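Local coordinates for protein exopolygalacturonase (Yersinia enterocolitica, PDB 2UVF) that probably hydrolyses pectin-derived polygalacturonan from the chain end, as an exo-acting family 28 glycoside hydrolase, and binds digalacturonic acid in its pocket, at residues Q70-A74 with G75-G79; A81-N84 with N85-F88; N158-F162 with G163-D167; N172-A175 with I176-I180. One frame throughout, in Å; residues are numbered along the deposited sequence.

Contact 1: Q70-A74 with G75-G79; sequences QIFSA and GKLLG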
ATOM      1  N   GLN A  70     -18.727  -3.029  18.378  1.00 40.40           N
ATOM      2  CA  GLN A  70     -18.623  -4.112  19.367  1.00 41.38           C
ATOM      3  C   GLN A  70     -18.839  -5.455  18.701  1.00 41.58           C
ATOM      4  O   GLN A  70     -19.716  -5.591  17.851  1.00 41.26           O
ATOM      5  CB  GLN A  70     -19.667  -3.954  20.473  1.00 41.23           C
ATOM      6  CG  GLN A  70     -19.561  -2.691  21.310  1.00 41.48           C
ATOM      7  CD  GLN A  70     -20.437  -2.754  22.562  1.00 42.60           C
ATOM      8  OE1 GLN A  70     -21.260  -3.670  22.721  1.00 45.30           O
ATOM      9  NE2 GLN A  70     -20.273  -1.779  23.449  1.00 43.13           N
ATOM     10  N   ILE A  71     -18.068  -6.453  19.126  1.00 42.32           N
ATOM     11  CA  ILE A  71     -18.003  -7.742  18.427  1.00 43.43           C
ATOM     12  C   ILE A  71     -18.443  -8.904  19.323  1.00 43.83           C
ATOM     13  O   ILE A  71     -17.943  -9.065  20.425  1.00 44.17           O
ATOM     14  CB  ILE A  71     -16.584  -7.982  17.794  1.00 42.91           C
ATOM     15  CG1 ILE A  71     -16.375  -7.065  16.581  1.00 42.66           C
ATOM     16  CG2 ILE A  71     -16.407  -9.423  17.357  1.00 43.38           C
ATOM     17  CD1 ILE A  71     -15.888  -5.664  16.914  1.00 40.27           C
ATOM     18  N   PHE A  72     -19.385  -9.702  18.827  1.00 45.35           N
ATOM     19  CA  PHE A  72     -19.977 -10.805  19.588  1.00 46.26           C
ATOM     20  C   PHE A  72     -19.841 -12.119  18.836  1.00 46.97           C
ATOM     21  O   PHE A  72     -20.151 -12.191  17.643  1.00 46.90           O
ATOM     22  CB  PHE A  72     -21.472 -10.559  19.836  1.00 46.38           C
ATOM     23  CG  PHE A  72     -21.816  -9.157  20.276  1.00 46.30           C
ATOM     24  CD1 PHE A  72     -21.956  -8.854  21.629  1.00 46.16           C
ATOM     25  CD2 PHE A  72     -22.050  -8.155  19.338  1.00 46.54           C
ATOM     26  CE1 PHE A  72     -22.287  -7.574  22.049  1.00 45.23           C
ATOM     27  CE2 PHE A  72     -22.379  -6.872  19.755  1.00 47.01           C
ATOM     28  CZ  PHE A  72     -22.501  -6.583  21.117  1.00 46.51           C
ATOM     29  N   SER A  73     -19.374 -13.154  19.531  1.00 48.27           N
ATOM     30  CA  SER A  73     -19.438 -14.517  19.016  1.00 49.45           C
ATOM     31  C   SER A  73     -20.579 -15.209  19.744  1.00 50.57           C
ATOM     32  O   SER A  73     -20.637 -15.176  20.987  1.00 51.29           O
ATOM     33  CB  SER A  73     -18.122 -15.264  19.234  1.00 49.53           C
ATOM     34  OG  SER A  73     -18.229 -16.634  18.872  1.00 50.25           O
ATOM     35  N   ALA A  74     -21.485 -15.825  18.983  1.00 51.29           N
ATOM     36  CA  ALA A  74     -22.714 -16.415  19.537  1.00 51.98           C
ATOM     37  C   ALA A  74     -23.326 -15.504  20.610  1.00 52.35           C
ATOM     38  O   ALA A  74     -23.541 -15.919  21.754  1.00 53.00           O
ATOM     39  CB  ALA A  74     -22.462 -17.837  20.076  1.00 51.88           C
ATOM     40  N   GLY A  75     -23.552 -14.244  20.230  1.00 52.39           N
ATOM     41  CA  GLY A  75     -24.207 -13.245  21.079  1.00 51.77           C
ATOM     42  C   GLY A  75     -23.542 -12.875  22.392  1.00 51.18           C
ATOM     43  O   GLY A  75     -24.106 -12.110  23.160  1.00 50.81           O
ATOM     44  N   LYS A  76     -22.361 -13.428  22.666  1.00 51.09           N
ATOM     45  CA  LYS A  76     -21.569 -12.987  23.821  1.00 50.97           C
ATOM     46  C   LYS A  76     -20.468 -12.007  23.392  1.00 50.43           C
ATOM     47  O   LYS A  76     -19.745 -12.260  22.419  1.00 50.33           O
ATOM     48  CB  LYS A  76     -20.961 -14.165  24.595  1.00 51.13           C
ATOM     49  CG  LYS A  76     -20.757 -13.839  26.091  1.00 52.57           C
ATOM     50  CD  LYS A  76     -19.603 -14.627  26.744  1.00 55.14           C
ATOM     51  CE  LYS A  76     -18.225 -14.085  26.334  1.00 54.97           C
ATOM     52  NZ  LYS A  76     -17.631 -14.845  25.190  1.00 55.58           N
ATOM     53  N   LEU A  77     -20.357 -10.897  24.126  1.00 49.50           N
ATOM     54  CA  LEU A  77     -19.404  -9.832  23.814  1.00 48.87           C
ATOM     55  C   LEU A  77     -17.946 -10.301  23.869  1.00 48.30           C
ATOM     56  O   LEU A  77     -17.505 -10.880  24.876  1.00 48.42           O
ATOM     57  CB  LEU A  77     -19.626  -8.625  24.739  1.00 49.05           C
ATOM     58  CG  LEU A  77     -18.720  -7.387  24.618  1.00 48.93           C
ATOM     59  CD1 LEU A  77     -18.986  -6.594  23.327  1.00 47.29           C
ATOM     60  CD2 LEU A  77     -18.906  -6.498  25.831  1.00 48.68           C
ATOM     61  N   LEU A  78     -17.214 -10.054  22.776  1.00 47.27           N
ATOM     62  CA  LEU A  78     -15.774 -10.329  22.715  1.00 46.61           C
ATOM     63  C   LEU A  78     -14.941  -9.092  23.050  1.00 46.00           C
ATOM     64  O   LEU A  78     -13.807  -9.199  23.550  1.00 45.72           O
ATOM     65  CB  LEU A  78     -15.386 -10.898  21.337  1.00 46.84           C
ATOM     66  CG  LEU A  78     -15.986 -12.264  20.974  1.00 46.56           C
ATOM     67  CD1 LEU A  78     -15.894 -12.529  19.484  1.00 45.95           C
ATOM     68  CD2 LEU A  78     -15.322 -13.387  21.763  1.00 47.01           C
ATOM     69  N   GLY A  79     -15.504  -7.917  22.772  1.00 45.54           N
ATOM     70  CA  GLY A  79     -14.835  -6.650  23.051  1.00 44.85           C
ATOM     71  C   GLY A  79     -15.147  -5.534  22.071  1.00 44.28           C
ATOM     72  O   GLY A  79     -16.032  -5.660  21.227  1.00 44.08           O
TER
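At the edge of the Phe72 ring, near its plane, lies the carbonyl carbon of Lys76, while Leu77 CA and Gly75 O approach obliquely. This is the end of a beta hairpin in the fibronectin type III domain, strand 66-73 returning as strand 76-80 through a type I' turn from Ser73 to Lys76. Phe72 and Leu77 form an antiparallel non-hydrogen-bonded pair with CA atoms 4.4 Å apart, so their side chains share one face of the sheet. Leu77 CG stands anti to the backbone N (chi1 179°), which carries CD1 to 3.7 Å from Phe72 CE1; the same methyl also lies alongside Gln70 OE1. The amide of Gln70 finds its hydrogen bond on Gln133 of strand 125-134. Leu78, in the bulge that follows, points toward 70-74, and its CD1 packs against Ser73 CB at 3.5 Å and against Ile71 CG2, the Ile71 and Leu78 side chains crossing at about a right angle; Phe115 and Phe128 continue this apolar layer, and Ser73 OG bonds to Gln127 O. Beyond the turn the pairing slips: Leu78 and Gly79 both face Ile71, a classic beta bulge. At the turn itself Lys76 N donates to Ser73 O at 3.0 Å, whereas the return bond from Ser73 N to Lys76 O is weak. Gly75 takes a positive phi (61°) in the turn. Within the bulge, Leu78 N reaches Ile71 O at 2.7 Å, and Ile71 N reaches Gly79 O at 3.0 Å.

Contact 2: A81-N84 with N85-F88; sequences ASDN and NDNF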
ATOM      1  N   ALA A  81     -13.842  -2.727  19.046  1.00 41.63           N
ATOM      2  CA  ALA A  81     -12.885  -2.544  17.939  1.00 41.39           C
ATOM      3  C   ALA A  81     -11.659  -1.728  18.348  1.00 41.29           C
ATOM      4  O   ALA A  81     -10.521  -2.142  18.096  1.00 41.22           O
ATOM      5  CB  ALA A  81     -13.574  -1.913  16.728  1.00 41.44           C
ATOM      6  N   SER A  82     -11.904  -0.591  19.013  1.00 41.16           N
ATOM      7  CA  SER A  82     -10.857   0.315  19.512  1.00 40.55           C
ATOM      8  C   SER A  82      -9.816  -0.361  20.410  1.00 40.11           C
ATOM      9  O   SER A  82      -8.613  -0.241  20.155  1.00 40.28           O
ATOM     10  CB  SER A  82     -11.483   1.493  20.260  1.00 40.75           C
ATOM     11  OG  SER A  82     -12.258   1.033  21.362  1.00 42.84           O
ATOM     12  N   ASP A  83     -10.277  -1.056  21.456  1.00 39.27           N
ATOM     13  CA  ASP A  83      -9.392  -1.751  22.410  1.00 38.61           C
ATOM     14  C   ASP A  83      -8.700  -2.965  21.784  1.00 37.30           C
ATOM     15  O   ASP A  83      -7.562  -3.294  22.120  1.00 36.24           O
ATOM     16  CB  ASP A  83     -10.159  -2.186  23.683  1.00 39.84           C
ATOM     17  CG  ASP A  83     -10.983  -1.045  24.323  1.00 42.18           C
ATOM     18  OD1 ASP A  83     -10.466   0.097  24.478  1.00 46.46           O
ATOM     19  OD2 ASP A  83     -12.154  -1.310  24.696  1.00 44.57           O
ATOM     20  N   ASN A  84      -9.403  -3.640  20.884  1.00 36.32           N
ATOM     21  CA  ASN A  84      -8.807  -4.726  20.123  1.00 35.79           C
ATOM     22  C   ASN A  84      -7.655  -4.234  19.261  1.00 35.14           C
ATOM     23  O   ASN A  84      -6.540  -4.752  19.343  1.00 34.58           O
ATOM     24  CB  ASN A  84      -9.836  -5.410  19.251  1.00 35.69           C
ATOM     25  CG  ASN A  84      -9.279  -6.634  18.564  1.00 36.51           C
ATOM     26  OD1 ASN A  84      -8.892  -6.591  17.383  1.00 35.06           O
ATOM     27  ND2 ASN A  84      -9.236  -7.733  19.295  1.00 35.66           N
ATOM     28  N   ASN A  85      -7.917  -3.211  18.457  1.00 35.26           N
ATOM     29  CA  ASN A  85      -6.828  -2.532  17.734  1.00 34.85           C
ATOM     30  C   ASN A  85      -5.640  -2.067  18.615  1.00 35.44           C
ATOM     31  O   ASN A  85      -4.490  -2.181  18.187  1.00 35.29           O
ATOM     32  CB  ASN A  85      -7.386  -1.413  16.856  1.00 34.85           C
ATOM     33  CG  ASN A  85      -7.943  -1.931  15.523  1.00 33.35           C
ATOM     34  OD1 ASN A  85      -7.308  -1.760  14.481  1.00 32.35           O
ATOM     35  ND2 ASN A  85      -9.131  -2.565  15.551  1.00 30.80           N
ATOM     36  N   ASP A  86      -5.889  -1.596  19.846  1.00 35.34           N
ATOM     37  CA  ASP A  86      -4.777  -1.209  20.747  1.00 35.58           C
ATOM     38  C   ASP A  86      -3.817  -2.384  20.987  1.00 35.20           C
ATOM     39  O   ASP A  86      -2.608  -2.204  21.082  1.00 35.40           O
ATOM     40  CB  ASP A  86      -5.274  -0.666  22.112  1.00 35.78           C
ATOM     41  CG  ASP A  86      -5.995   0.679  22.010  1.00 36.59           C
ATOM     42  OD1 ASP A  86      -5.743   1.447  21.062  1.00 35.80           O
ATOM     43  OD2 ASP A  86      -6.818   0.975  22.908  1.00 36.81           O
ATOM     44  N   ASN A  87      -4.380  -3.584  21.078  1.00 34.75           N
ATOM     45  CA  ASN A  87      -3.628  -4.829  21.289  1.00 34.80           C
ATOM     46  C   ASN A  87      -2.914  -5.347  20.010  1.00 33.79           C
ATOM     47  O   ASN A  87      -1.715  -5.672  20.047  1.00 33.32           O
ATOM     48  CB  ASN A  87      -4.608  -5.876  21.872  1.00 35.33           C
ATOM     49  CG  ASN A  87      -3.944  -7.194  22.282  1.00 38.53           C
ATOM     50  OD1 ASN A  87      -2.735  -7.397  22.130  1.00 41.58           O
ATOM     51  ND2 ASN A  87      -4.764  -8.115  22.813  1.00 41.98           N
ATOM     52  N   PHE A  88      -3.642  -5.392  18.891  1.00 32.64           N
ATOM     53  CA  PHE A  88      -3.159  -6.042  17.662  1.00 32.18           C
ATOM     54  C   PHE A  88      -2.675  -5.162  16.484  1.00 31.16           C
ATOM     55  O   PHE A  88      -1.916  -5.641  15.666  1.00 31.17           O
ATOM     56  CB  PHE A  88      -4.194  -7.068  17.167  1.00 32.91           C
ATOM     57  CG  PHE A  88      -4.585  -8.098  18.218  1.00 34.33           C
ATOM     58  CD1 PHE A  88      -3.678  -9.087  18.622  1.00 34.95           C
ATOM     59  CD2 PHE A  88      -5.845  -8.062  18.806  1.00 34.15           C
ATOM     60  CE1 PHE A  88      -4.031 -10.036  19.595  1.00 36.20           C
ATOM     61  CE2 PHE A  88      -6.211  -8.999  19.770  1.00 35.78           C
ATOM     62  CZ  PHE A  88      -5.312  -9.989  20.167  1.00 34.64           C
TER
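Asn85 grips Ala81 twice, one turn back along helix 81-88. Its backbone N donates to Ala81 O at 2.8 Å, and its side-chain ND2 comes to the same oxygen at 2.9 Å, from above the carbonyl plane. The oxygen lies close to the plane of the Asn85 amide, so this bond helps fix the amide's rotation. This buried side is the tight part of the helix: Met112 lies against both Ala81 and Asn85. Next to it, Asn84 and Phe88 pair across one turn. With CG anti to its backbone N (chi1 -174°), the Asn84 amide reaches the rim of the Phe88 ring, Asn84 ND2 standing 3.3 Å from Phe88 CE2, and the two planes are 47° apart. Asn87 CG covers one face of the ring, 3.7 Å above its plane and over its centre. Asn84 OD1 accepts from Thr116 N, joining the helix to strand 114-117.

The exposed side is looser. Asn87 N makes weak bonds to Asp83 O and Asn84 O, and Asp83 OD1 and Asp86 OD2 stand 4.1 Å apart, like charges with no bond between them. Lys92 NZ forms a salt bridge with Asp86 OD1 and a hydrogen bond with Ser82 O. Its positive charge probably offsets the crowding of acids, which includes Asp96, and would help keep Asp86 ionised.

Contact 3: N158-F162 with G163-D167; sequences NVRDF and GAIDD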
ATOM      1  N   ASN A 158      10.839 -26.040  10.263  1.00 53.92           N
ATOM      2  CA  ASN A 158      11.793 -25.051  10.751  1.00 53.69           C
ATOM      3  C   ASN A 158      13.021 -25.053   9.841  1.00 53.62           C
ATOM      4  O   ASN A 158      13.568 -26.109   9.551  1.00 53.71           O
ATOM      5  CB  ASN A 158      12.144 -25.354  12.215  1.00 53.58           C
ATOM      6  CG  ASN A 158      13.146 -24.369  12.814  1.00 53.75           C
ATOM      7  OD1 ASN A 158      13.945 -23.749  12.107  1.00 53.58           O
ATOM      8  ND2 ASN A 158      13.116 -24.242  14.138  1.00 53.28           N
ATOM      9  N   VAL A 159      13.433 -23.875   9.370  1.00 53.65           N
ATOM     10  CA  VAL A 159      14.550 -23.775   8.410  1.00 53.63           C
ATOM     11  C   VAL A 159      15.895 -24.183   9.018  1.00 53.83           C
ATOM     12  O   VAL A 159      16.865 -24.422   8.285  1.00 53.80           O
ATOM     13  CB  VAL A 159      14.680 -22.357   7.719  1.00 53.66           C
ATOM     14  CG1 VAL A 159      13.411 -21.987   6.959  1.00 52.62           C
ATOM     15  CG2 VAL A 159      15.082 -21.262   8.715  1.00 52.89           C
ATOM     16  N   ARG A 160      15.946 -24.248  10.350  1.00 53.93           N
ATOM     17  CA  ARG A 160      17.159 -24.663  11.067  1.00 54.34           C
ATOM     18  C   ARG A 160      17.415 -26.164  10.918  1.00 54.28           C
ATOM     19  O   ARG A 160      18.561 -26.603  10.962  1.00 54.48           O
ATOM     20  CB  ARG A 160      17.101 -24.263  12.541  1.00 54.43           C
ATOM     21  CG  ARG A 160      17.335 -22.780  12.772  1.00 55.54           C
ATOM     22  CD  ARG A 160      17.547 -22.456  14.238  1.00 57.49           C
ATOM     23  NE  ARG A 160      18.920 -22.728  14.668  1.00 59.21           N
ATOM     24  CZ  ARG A 160      19.928 -21.853  14.605  1.00 60.12           C
ATOM     25  NH1 ARG A 160      19.737 -20.625  14.128  1.00 59.72           N
ATOM     26  NH2 ARG A 160      21.138 -22.206  15.027  1.00 59.37           N
ATOM     27  N   ASP A 161      16.342 -26.929  10.713  1.00 53.98           N
ATOM     28  CA  ASP A 161      16.418 -28.365  10.459  1.00 53.82           C
ATOM     29  C   ASP A 161      16.989 -28.689   9.074  1.00 53.90           C
ATOM     30  O   ASP A 161      17.276 -29.855   8.771  1.00 53.65           O
ATOM     31  CB  ASP A 161      15.035 -29.012  10.644  1.00 53.80           C
ATOM     32  CG  ASP A 161      14.506 -28.868  12.066  1.00 53.35           C
ATOM     33  OD1 ASP A 161      15.298 -28.545  12.976  1.00 53.86           O
ATOM     34  OD2 ASP A 161      13.299 -29.074  12.279  1.00 52.66           O
ATOM     35  N   PHE A 162      17.163 -27.656   8.244  1.00 53.81           N
ATOM     36  CA  PHE A 162      17.768 -27.803   6.919  1.00 53.69           C
ATOM     37  C   PHE A 162      19.102 -27.077   6.816  1.00 54.20           C
ATOM     38  O   PHE A 162      19.608 -26.858   5.714  1.00 54.34           O
ATOM     39  CB  PHE A 162      16.814 -27.331   5.822  1.00 53.35           C
ATOM     40  CG  PHE A 162      15.563 -28.146   5.722  1.00 53.23           C
ATOM     41  CD1 PHE A 162      15.415 -29.096   4.711  1.00 52.79           C
ATOM     42  CD2 PHE A 162      14.530 -27.979   6.650  1.00 51.84           C
ATOM     43  CE1 PHE A 162      14.252 -29.854   4.623  1.00 51.88           C
ATOM     44  CE2 PHE A 162      13.370 -28.733   6.569  1.00 51.09           C
ATOM     45  CZ  PHE A 162      13.233 -29.674   5.561  1.00 52.26           C
ATOM     46  N   GLY A 163      19.666 -26.711   7.966  1.00 54.54           N
ATOM     47  CA  GLY A 163      21.012 -26.156   8.025  1.00 55.35           C
ATOM     48  C   GLY A 163      21.144 -24.643   8.012  1.00 56.28           C
ATOM     49  O   GLY A 163      22.242 -24.116   7.798  1.00 55.92           O
ATOM     50  N   ALA A 164      20.038 -23.941   8.245  1.00 57.08           N
ATOM     51  CA  ALA A 164      20.080 -22.489   8.355  1.00 58.11           C
ATOM     52  C   ALA A 164      20.563 -22.077   9.735  1.00 58.83           C
ATOM     53  O   ALA A 164      20.103 -22.605  10.754  1.00 59.09           O
ATOM     54  CB  ALA A 164      18.726 -21.867   8.046  1.00 58.06           C
ATOM     55  N   ILE A 165      21.490 -21.127   9.758  1.00 59.91           N
ATOM     56  CA  ILE A 165      22.139 -20.722  10.993  1.00 61.04           C
ATOM     57  C   ILE A 165      22.368 -19.206  11.045  1.00 62.16           C
ATOM     58  O   ILE A 165      22.739 -18.585  10.046  1.00 62.09           O
ATOM     59  CB  ILE A 165      23.455 -21.537  11.215  1.00 60.87           C
ATOM     60  CG1 ILE A 165      24.190 -21.079  12.484  1.00 60.67           C
ATOM     61  CG2 ILE A 165      24.318 -21.531   9.949  1.00 60.65           C
ATOM     62  CD1 ILE A 165      25.651 -21.443  12.528  1.00 61.35           C
ATOM     63  N   ASP A 166      22.118 -18.628  12.219  1.00 63.71           N
ATOM     64  CA  ASP A 166      22.405 -17.225  12.488  1.00 65.19           C
ATOM     65  C   ASP A 166      23.900 -17.026  12.742  1.00 65.97           C
ATOM     66  O   ASP A 166      24.392 -17.273  13.852  1.00 66.37           O
ATOM     67  CB  ASP A 166      21.566 -16.743  13.685  1.00 65.44           C
ATOM     68  CG  ASP A 166      22.090 -15.438  14.316  1.00 66.61           C
ATOM     69  OD1 ASP A 166      22.041 -15.340  15.567  1.00 67.28           O
ATOM     70  OD2 ASP A 166      22.540 -14.519  13.585  1.00 67.44           O
ATOM     71  N   ASP A 167      24.622 -16.603  11.704  1.00 66.93           N
ATOM     72  CA  ASP A 167      26.002 -16.103  11.875  1.00 67.55           C
ATOM     73  C   ASP A 167      26.154 -14.680  11.303  1.00 67.72           C
ATOM     74  O   ASP A 167      25.730 -13.754  11.978  1.00 67.77           O
ATOM     75  CB  ASP A 167      27.106 -17.112  11.464  1.00 67.89           C
ATOM     76  CG  ASP A 167      26.604 -18.212  10.514  1.00 68.62           C
ATOM     77  OD1 ASP A 167      25.563 -18.011   9.846  1.00 69.93           O
ATOM     78  OD2 ASP A 167      27.265 -19.277  10.434  1.00 68.53           O
TER
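The torsions of Arg160 bring its guanidinium beside the following residues 164-166: CG lies anti to the carbonyl carbon (chi1 -75°), and a bend at chi3 (81°) lays the group across their backbone. Ala164 O sits over one face of the guanidinium, 3.8 Å above its plane and offset toward the rim, and Arg160 CG touches the same oxygen at 3.4 Å. The NH1 end bonds to Tyr196 OH. Beneath, the chain folds tightly. Val159 O accepts from Phe162 N and Ala164 N, which approach from opposite faces of its plane, each at 3.2 Å, while Gly163 N donates to Arg160 O at 3.2 Å. An Asx turn begins the bend: Asn158 OD1 takes the Arg160 N-H at 2.7 Å. Gly163 has a positive phi (95°). Inside, Val159 CG2 meets Ala164 CB at 3.8 Å. The turn leads out of strand 156-158, within the pectate lyase-like part of the chain. Val159 rests on Val189 and Ile191 of strand 187-191 and on Ala179 of helix 173-181, Phe162 also lies against that helix, and Ala164 packs on its Ala175.

Contact 4: N172-A175 with I176-I180; sequences NTKA and IQQAI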
ATOM      1  N   ASN A 172      22.108 -18.695   3.530  1.00 58.93           N
ATOM      2  CA  ASN A 172      21.095 -19.693   3.852  1.00 57.38           C
ATOM      3  C   ASN A 172      20.089 -19.982   2.742  1.00 56.72           C
ATOM      4  O   ASN A 172      19.117 -20.701   2.981  1.00 56.65           O
ATOM      5  CB  ASN A 172      20.349 -19.288   5.130  1.00 57.16           C
ATOM      6  CG  ASN A 172      21.235 -19.313   6.357  1.00 56.62           C
ATOM      7  OD1 ASN A 172      21.569 -20.380   6.874  1.00 55.57           O
ATOM      8  ND2 ASN A 172      21.613 -18.134   6.838  1.00 55.84           N
ATOM      9  N   THR A 173      20.319 -19.437   1.542  1.00 55.81           N
ATOM     10  CA  THR A 173      19.396 -19.604   0.402  1.00 55.25           C
ATOM     11  C   THR A 173      18.983 -21.058   0.242  1.00 55.26           C
ATOM     12  O   THR A 173      17.796 -21.350   0.072  1.00 55.36           O
ATOM     13  CB  THR A 173      20.004 -19.158  -0.952  1.00 54.91           C
ATOM     14  OG1 THR A 173      20.726 -17.933  -0.804  1.00 54.95           O
ATOM     15  CG2 THR A 173      18.918 -18.983  -1.999  1.00 54.80           C
ATOM     16  N   LYS A 174      19.981 -21.948   0.306  1.00 54.87           N
ATOM     17  CA  LYS A 174      19.814 -23.391   0.101  1.00 54.44           C
ATOM     18  C   LYS A 174      19.045 -24.076   1.233  1.00 53.66           C
ATOM     19  O   LYS A 174      18.129 -24.860   0.979  1.00 53.32           O
ATOM     20  CB  LYS A 174      21.175 -24.059  -0.116  1.00 54.39           C
ATOM     21  CG  LYS A 174      21.134 -25.157  -1.171  1.00 55.78           C
ATOM     22  CD  LYS A 174      22.445 -25.242  -1.956  1.00 56.91           C
ATOM     23  CE  LYS A 174      22.188 -25.529  -3.437  1.00 57.80           C
ATOM     24  NZ  LYS A 174      21.685 -24.316  -4.160  1.00 58.05           N
ATOM     25  N   ALA A 175      19.417 -23.767   2.471  1.00 53.16           N
ATOM     26  CA  ALA A 175      18.694 -24.246   3.646  1.00 52.72           C
ATOM     27  C   ALA A 175      17.219 -23.834   3.614  1.00 52.48           C
ATOM     28  O   ALA A 175      16.327 -24.688   3.719  1.00 52.53           O
ATOM     29  CB  ALA A 175      19.361 -23.737   4.906  1.00 53.05           C
ATOM     30  N   ILE A 176      16.971 -22.530   3.448  1.00 51.86           N
ATOM     31  CA  ILE A 176      15.608 -21.978   3.404  1.00 51.17           C
ATOM     32  C   ILE A 176      14.803 -22.532   2.224  1.00 51.10           C
ATOM     33  O   ILE A 176      13.636 -22.890   2.380  1.00 51.09           O
ATOM     34  CB  ILE A 176      15.605 -20.417   3.395  1.00 50.80           C
ATOM     35  CG1 ILE A 176      16.210 -19.872   4.696  1.00 49.75           C
ATOM     36  CG2 ILE A 176      14.180 -19.871   3.219  1.00 50.49           C
ATOM     37  CD1 ILE A 176      16.825 -18.498   4.581  1.00 47.35           C
ATOM     38  N   GLN A 177      15.434 -22.606   1.055  1.00 50.93           N
ATOM     39  CA  GLN A 177      14.803 -23.191  -0.133  1.00 50.77           C
ATOM     40  C   GLN A 177      14.482 -24.664   0.068  1.00 51.02           C
ATOM     41  O   GLN A 177      13.403 -25.114  -0.297  1.00 51.09           O
ATOM     42  CB  GLN A 177      15.697 -23.024  -1.358  1.00 50.19           C
ATOM     43  CG  GLN A 177      14.954 -23.166  -2.657  1.00 48.80           C
ATOM     44  CD  GLN A 177      14.059 -21.985  -2.920  1.00 46.43           C
ATOM     45  OE1 GLN A 177      12.830 -22.096  -2.853  1.00 44.75           O
ATOM     46  NE2 GLN A 177      14.673 -20.833  -3.203  1.00 43.86           N
ATOM     47  N   GLN A 178      15.429 -25.397   0.656  1.00 51.77           N
ATOM     48  CA  GLN A 178      15.257 -26.802   1.024  1.00 52.59           C
ATOM     49  C   GLN A 178      13.999 -26.959   1.881  1.00 52.72           C
ATOM     50  O   GLN A 178      13.165 -27.839   1.614  1.00 52.79           O
ATOM     51  CB  GLN A 178      16.494 -27.293   1.791  1.00 52.92           C
ATOM     52  CG  GLN A 178      17.149 -28.549   1.252  1.00 54.12           C
ATOM     53  CD  GLN A 178      18.654 -28.376   1.083  1.00 55.74           C
ATOM     54  OE1 GLN A 178      19.130 -28.125  -0.027  1.00 55.90           O
ATOM     55  NE2 GLN A 178      19.405 -28.483   2.184  1.00 55.05           N
ATOM     56  N   ALA A 179      13.858 -26.082   2.885  1.00 52.83           N
ATOM     57  CA  ALA A 179      12.700 -26.091   3.793  1.00 52.74           C
ATOM     58  C   ALA A 179      11.368 -25.818   3.093  1.00 52.93           C
ATOM     59  O   ALA A 179      10.380 -26.497   3.368  1.00 52.39           O
ATOM     60  CB  ALA A 179      12.911 -25.122   4.968  1.00 52.79           C
ATOM     61  N   ILE A 180      11.343 -24.830   2.193  1.00 53.47           N
ATOM     62  CA  ILE A 180      10.141 -24.545   1.386  1.00 53.93           C
ATOM     63  C   ILE A 180       9.844 -25.695   0.421  1.00 54.58           C
ATOM     64  O   ILE A 180       8.682 -26.043   0.211  1.00 54.56           O
ATOM     65  CB  ILE A 180      10.246 -23.209   0.587  1.00 53.84           C
ATOM     66  CG1 ILE A 180      10.420 -22.009   1.528  1.00 53.34           C
ATOM     67  CG2 ILE A 180       9.011 -23.008  -0.290  1.00 53.79           C
ATOM     68  CD1 ILE A 180      11.066 -20.794   0.870  1.00 53.63           C
TER
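Helix 173-181 begins here, and its first turns are held by successive i to i+4 bonds. Asn172 occupies the N-cap position, though its side chain makes no capping bond; its carbonyl instead starts the series. Ile176 N donates to Asn172 O at 2.9 Å. Gln177 N to Thr173 O, also 2.9 Å, and Gln178 N to Lys174 O at 2.8 Å come next. Ala179 N closes on Ala175 O at 3.0 Å. On the buried side Ile176 folds back along the chain: CG1 stands anti to the carbonyl carbon (chi1 -63°), and chi2 of 154° extends CD1 to 3.7 Å from Asn172 CB, with Asn172 O also against this methyl. The helix lies between strands 156-158 and 187-191 in the chain and packs at one end of the parallel beta-helix, and its apolar side faces strand 194-202, where Ile176 touches Ser198 and Leu201. The Asn172 amide is used outward from the helix, OD1 accepting from Ile165 N and ND2 donating to Lys197 O, while Thr173 OG1 bonds with Gly199 N. This ties the helix start both to the preceding loop and to that strand. On the exposed side the Lys174 and Gln178 side chains run at a slant to each other. Gln178 bends at chi2, and its OE1 comes 3.8 Å from Lys174 CG. Gln178 CB lies closer in, 3.0 Å from Lys174 O and within van der Waals range of Ala175 O.

In the fold
From the N terminus the four contacts follow in series, none nesting in or crossing another. Contact 1 closes the hairpin of the fibronectin type III domain, and its second strand runs straight into the helix of contact 2; the two touch where Ile71 CD1 meets Ala81 N. Contacts 3 and 4 belong to the pectate lyase-like part and touch neither of the first pair; the nearest atoms of contacts 2 and 3 are about 23 Å apart. Contact 3 closes the turn after strand 156-158 and contact 4 starts the helix that follows. These two touch, with Phe162 O against Ala175 CB, at the end of the beta-helix.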